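Long-range contact in xyloglucan-specific endo-beta-1,4-glucanase BoGH9A (Bacteroides ovatus, PDB 6DHT), which hydrolyses internal beta-1,4-glucosidic linkages in the xyloglucan backbone, releasing xyloglucan oligosaccharides: residues W437-V449 and E548-L560. Numbering follows the deposited sequence. Where two conformers were deposited one is given.
Sequences WGCLAEKCMNQGV and EVAINWNAALVAL. With IMD (imidazole), chain B.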
loop_
_atom_site.group_PDB
_atom_site.type_symbol
_atom_site.label_atom_id
_atom_site.label_comp_id
_atom_site.label_asym_id
_atom_site.label_seq_id
_atom_site.Cartn_x
_atom_site.Cartn_y
_atom_site.Cartn_z
ATOM N N TRP A 437 0.415 14.295 -3.749
ATOM C CA TRP A 437 -0.759 13.430 -3.706
ATOM C C TRP A 437 -0.361 12.025 -3.361
ATOM O O TRP A 437 0.358 11.377 -4.113
ATOM C CB TRP A 437 -1.470 13.424 -5.054
ATOM C CG TRP A 437 -2.844 12.836 -5.072
ATOM C CD1 TRP A 437 -3.940 13.249 -4.337
ATOM C CD2 TRP A 437 -3.307 11.788 -5.920
ATOM N NE1 TRP A 437 -5.032 12.501 -4.670
ATOM C CE2 TRP A 437 -4.681 11.598 -5.640
ATOM C CE3 TRP A 437 -2.689 10.960 -6.865
ATOM C CZ2 TRP A 437 -5.444 10.638 -6.287
ATOM C CZ3 TRP A 437 -3.456 10.006 -7.510
ATOM C CH2 TRP A 437 -4.817 9.851 -7.220
ATOM N N GLY A 438 -0.812 11.554 -2.208
ATOM C CA GLY A 438 -0.570 10.165 -1.840
ATOM C C GLY A 438 0.781 9.947 -1.200
ATOM O O GLY A 438 1.217 8.804 -1.032
ATOM N N CYS A 439 1.460 11.022 -0.813
ATOM C CA CYS A 439 2.844 10.903 -0.351
ATOM C C CYS A 439 3.036 10.000 0.852
ATOM O O CYS A 439 4.102 9.428 1.023
ATOM C CB CYS A 439 3.431 12.271 -0.019
ATOM S SG CYS A 439 2.546 13.210 1.273
ATOM N N LEU A 440 2.042 9.870 1.716
ATOM C CA LEU A 440 2.261 9.086 2.934
ATOM C C LEU A 440 2.469 7.627 2.581
ATOM O O LEU A 440 3.246 6.946 3.249
ATOM C CB LEU A 440 1.121 9.227 3.921
ATOM C CG LEU A 440 0.953 10.652 4.471
ATOM C CD1 LEU A 440 -0.207 10.646 5.453
ATOM C CD2 LEU A 440 2.188 11.199 5.149
ATOM N N ALA A 441 1.797 7.161 1.533
ATOM C CA ALA A 441 2.014 5.793 1.057
ATOM C C ALA A 441 3.191 5.747 0.090
ATOM O O ALA A 441 4.108 4.919 0.251
ATOM C CB ALA A 441 0.775 5.260 0.384
ATOM N N GLU A 442 3.141 6.577 -0.946
ATOM C CA GLU A 442 4.093 6.508 -2.061
ATOM C C GLU A 442 5.512 6.767 -1.653
ATOM O O GLU A 442 6.441 6.170 -2.218
ATOM C CB GLU A 442 3.755 7.517 -3.156
ATOM C CG GLU A 442 4.518 7.253 -4.477
ATOM C CD GLU A 442 4.247 8.272 -5.605
ATOM O OE1 GLU A 442 3.079 8.516 -5.960
ATOM O OE2 GLU A 442 5.223 8.820 -6.167
ATOM N N LYS A 443 5.705 7.678 -0.709
ATOM C CA LYS A 443 7.035 7.987 -0.251
ATOM C C LYS A 443 7.275 7.499 1.161
ATOM O O LYS A 443 8.193 6.727 1.389
ATOM C CB LYS A 443 7.366 9.459 -0.393
ATOM C CG LYS A 443 8.833 9.719 -0.178
ATOM C CD LYS A 443 9.272 11.026 -0.738
ATOM C CE LYS A 443 10.780 11.096 -0.724
ATOM N NZ LYS A 443 11.258 12.446 -1.089
ATOM N N CYS A 444 6.489 7.917 2.143
ATOM C CA CYS A 444 6.820 7.543 3.519
ATOM C C CYS A 444 6.781 6.017 3.746
ATOM O O CYS A 444 7.750 5.415 4.196
ATOM C CB CYS A 444 5.909 8.282 4.498
ATOM S SG CYS A 444 6.362 8.097 6.219
ATOM N N MET A 445 5.644 5.400 3.429
ATOM C CA MET A 445 5.541 3.956 3.626
ATOM C C MET A 445 6.512 3.199 2.721
ATOM O O MET A 445 7.200 2.291 3.178
ATOM C CB MET A 445 4.128 3.432 3.347
ATOM C CG MET A 445 3.086 3.732 4.376
ATOM S SD MET A 445 3.333 2.999 5.966
ATOM C CE MET A 445 4.206 4.327 6.815
ATOM N N ASN A 446 6.566 3.548 1.440
ATOM C CA ASN A 446 7.362 2.717 0.528
ATOM C C ASN A 446 8.859 2.945 0.710
ATOM O O ASN A 446 9.669 2.058 0.426
ATOM C CB ASN A 446 6.884 2.857 -0.920
ATOM C CG ASN A 446 5.596 2.149 -1.133
ATOM O OD1 ASN A 446 5.192 1.335 -0.304
ATOM N ND2 ASN A 446 4.894 2.495 -2.193
ATOM N N GLN A 447 9.240 4.101 1.220
ATOM C CA GLN A 447 10.619 4.284 1.691
ATOM C C GLN A 447 10.897 3.348 2.870
ATOM O O GLN A 447 11.928 2.667 2.915
ATOM C CB GLN A 447 10.822 5.740 2.111
ATOM C CG GLN A 447 12.189 6.141 2.519
ATOM C CD GLN A 447 12.198 7.611 2.850
ATOM O OE1 GLN A 447 11.966 7.995 3.990
ATOM N NE2 GLN A 447 12.360 8.441 1.839
ATOM N N GLY A 448 9.953 3.285 3.807
ATOM C CA GLY A 448 10.012 2.328 4.898
ATOM C C GLY A 448 10.139 0.887 4.447
ATOM O O GLY A 448 10.952 0.144 4.979
ATOM N N VAL A 449 9.319 0.484 3.482
ATOM C CA VAL A 449 9.372 -0.877 2.937
ATOM C C VAL A 449 10.775 -1.141 2.371
ATOM O O VAL A 449 11.351 -2.217 2.588
ATOM C CB VAL A 449 8.299 -1.082 1.849
ATOM C CG1 VAL A 449 8.473 -2.432 1.150
ATOM C CG2 VAL A 449 6.906 -1.015 2.430
ATOM N N GLU A 548 -7.895 11.441 0.258
ATOM C CA GLU A 548 -8.319 10.298 -0.545
ATOM C C GLU A 548 -7.783 8.984 0.066
ATOM O O GLU A 548 -6.823 9.000 0.834
ATOM C CB GLU A 548 -7.801 10.489 -1.985
ATOM C CG GLU A 548 -7.796 9.308 -2.938
ATOM C CD GLU A 548 -9.135 8.857 -3.449
ATOM O OE1 GLU A 548 -10.170 9.051 -2.772
ATOM O OE2 GLU A 548 -9.118 8.182 -4.503
ATOM N N VAL A 549 -8.476 7.893 -0.225
ATOM C CA VAL A 549 -7.999 6.559 0.173
ATOM C C VAL A 549 -7.896 5.724 -1.090
ATOM O O VAL A 549 -8.522 6.009 -2.100
ATOM C CB VAL A 549 -8.962 5.896 1.199
ATOM C CG1 VAL A 549 -9.063 6.752 2.458
ATOM C CG2 VAL A 549 -10.354 5.641 0.576
ATOM N N ALA A 550 -7.068 4.686 -1.077
ATOM C CA ALA A 550 -6.834 3.889 -2.277
ATOM C C ALA A 550 -6.194 2.547 -1.979
ATOM O O ALA A 550 -5.387 2.440 -1.045
ATOM C CB ALA A 550 -5.948 4.641 -3.235
ATOM N N ILE A 551 -6.501 1.544 -2.784
ATOM C CA ILE A 551 -5.920 0.217 -2.562
ATOM C C ILE A 551 -4.396 0.214 -2.646
ATOM O O ILE A 551 -3.749 -0.575 -1.925
ATOM C CB ILE A 551 -6.528 -0.860 -3.471
ATOM C CG1 ILE A 551 -6.329 -0.529 -4.952
ATOM C CG2 ILE A 551 -7.977 -1.123 -3.103
ATOM C CD1 ILE A 551 -6.736 -1.627 -5.932
ATOM N N ASN A 552 -3.797 1.033 -3.502
ATOM C CA ASN A 552 -2.338 1.043 -3.609
ATOM C C ASN A 552 -1.703 1.708 -2.423
ATOM O O ASN A 552 -0.577 1.402 -2.077
ATOM C CB ASN A 552 -1.855 1.653 -4.922
ATOM C CG ASN A 552 -2.430 3.030 -5.190
ATOM O OD1 ASN A 552 -3.650 3.263 -5.092
ATOM N ND2 ASN A 552 -1.554 3.954 -5.538
ATOM N N TRP A 553 -2.425 2.628 -1.791
ATOM C CA TRP A 553 -1.943 3.286 -0.589
ATOM C C TRP A 553 -2.084 2.334 0.595
ATOM O O TRP A 553 -1.169 2.217 1.409
ATOM C CB TRP A 553 -2.701 4.608 -0.365
ATOM C CG TRP A 553 -2.445 5.593 -1.460
ATOM C CD1 TRP A 553 -1.540 5.477 -2.449
ATOM C CD2 TRP A 553 -3.108 6.852 -1.672
ATOM N NE1 TRP A 553 -1.586 6.564 -3.261
ATOM C CE2 TRP A 553 -2.551 7.422 -2.819
ATOM C CE3 TRP A 553 -4.119 7.538 -1.003
ATOM C CZ2 TRP A 553 -2.950 8.664 -3.318
ATOM C CZ3 TRP A 553 -4.523 8.772 -1.498
ATOM C CH2 TRP A 553 -3.942 9.314 -2.645
ATOM N N ASN A 554 -3.186 1.602 0.669
ATOM C CA ASN A 554 -3.314 0.587 1.701
ATOM C C ASN A 554 -2.384 -0.605 1.490
ATOM O O ASN A 554 -1.993 -1.255 2.470
ATOM C CB ASN A 554 -4.750 0.149 1.893
ATOM C CG ASN A 554 -5.341 0.780 3.109
ATOM O OD1 ASN A 554 -5.410 2.011 3.197
ATOM N ND2 ASN A 554 -5.695 -0.021 4.090
ATOM N N ALA A 555 -2.001 -0.889 0.237
ATOM C CA ALA A 555 -1.061 -1.979 -0.013
ATOM C C ALA A 555 0.261 -1.644 0.645
ATOM O O ALA A 555 0.899 -2.500 1.245
ATOM C CB ALA A 555 -0.875 -2.195 -1.497
ATOM N N ALA A 556 0.667 -0.380 0.534
ATOM C CA ALA A 556 1.894 0.093 1.179
ATOM C C ALA A 556 1.805 -0.038 2.688
ATOM O O ALA A 556 2.748 -0.452 3.359
ATOM C CB ALA A 556 2.179 1.533 0.791
ATOM N N LEU A 557 0.669 0.366 3.241
ATOM C CA LEU A 557 0.465 0.224 4.688
ATOM C C LEU A 557 0.490 -1.224 5.138
ATOM O O LEU A 557 1.126 -1.548 6.135
ATOM C CB LEU A 557 -0.867 0.865 5.068
ATOM C CG LEU A 557 -1.256 0.819 6.538
ATOM C CD1 LEU A 557 -0.226 1.563 7.404
ATOM C CD2 LEU A 557 -2.653 1.372 6.746
ATOM N N VAL A 558 -0.188 -2.113 4.424
ATOM C CA VAL A 558 -0.115 -3.543 4.763
ATOM C C VAL A 558 1.327 -4.031 4.698
ATOM O O VAL A 558 1.797 -4.751 5.590
ATOM C CB VAL A 558 -0.958 -4.368 3.771
ATOM C CG1 VAL A 558 -0.624 -5.861 3.859
ATOM C CG2 VAL A 558 -2.449 -4.175 3.988
ATOM N N ALA A 559 2.038 -3.617 3.652
ATOM C CA ALA A 559 3.441 -4.028 3.484
ATOM C C ALA A 559 4.303 -3.611 4.669
ATOM O O ALA A 559 5.016 -4.457 5.236
ATOM C CB ALA A 559 4.027 -3.478 2.195
ATOM N N LEU A 560 4.244 -2.347 5.054
ATOM C CA LEU A 560 5.152 -1.864 6.110
ATOM C C LEU A 560 4.669 -2.307 7.486
ATOM O O LEU A 560 5.458 -2.779 8.296
ATOM C CB LEU A 560 5.360 -0.336 6.075
ATOM C CG LEU A 560 6.518 0.093 6.980
ATOM C CD1 LEU A 560 7.864 -0.607 6.657
ATOM C CD2 LEU A 560 6.656 1.596 6.919
HETATM N N1 IMD B . -6.831 7.308 -5.594
HETATM C C2 IMD B . -6.768 6.472 -6.654
HETATM N N3 IMD B . -5.474 6.101 -6.810
HETATM C C4 IMD B . -4.730 6.717 -5.864
HETATM C C5 IMD B . -5.591 7.482 -5.093
HETATM O O HOH W 1 1.972 1.930 -3.097
#
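W553 meets W437 edge to face, with the centroids of their six-membered rings 5.2 Å apart and the planes at 75°. CH2 of W553 stands over the W437 face, 3.8 Å from CE2 of W437. W437 presents that face with CG anti to its backbone N (chi1 -167°), while its NE1 is hydrogen-bonded to Y544 O. G438 covers one face of W553 in a CH-pi contact, its CA 3.6 Å from the six-membered ring centroid. Over the opposite face lie A550 CB and C5 of an imidazole, probably from the crystallisation liquor and also held by Y333 OH; its N1 donates a nearly straight 2.7 Å bond to OE2 of E548, the predicted proton donor. OE1 of E548 is hydrogen-bonded to ND1 of H497, another predicted active-site residue, which places both tryptophans beside the probable catalytic centre. Replacing W553 by alanine would remove the indole and would probably open a gap between G438 and the bound imidazole, leaving the W437 face without its edge-on partner.

Further along, the contact is mainly aliphatic. A441 CB sits 3.6 Å from W553 CB, and A556 CB touches M445 CB and N446 OD1, a buried oxygen lacking a hydrogen-bond partner. M445 crosses L560 at about a right angle, CE of M445 3.7 Å from CD2 of L560.

Segments 439-449 and 551-560 run nearly parallel (20°), axes 8.5 Å apart. They begin helices 439-458 and 551-567, neighbours in the (alpha/alpha)6 barrel characteristic of family 9, N-terminal ends toward the active site. Helix 461-474 packs against M445 and L560, helix 105-117 against L557, and helix 176-192 against N446 and N552.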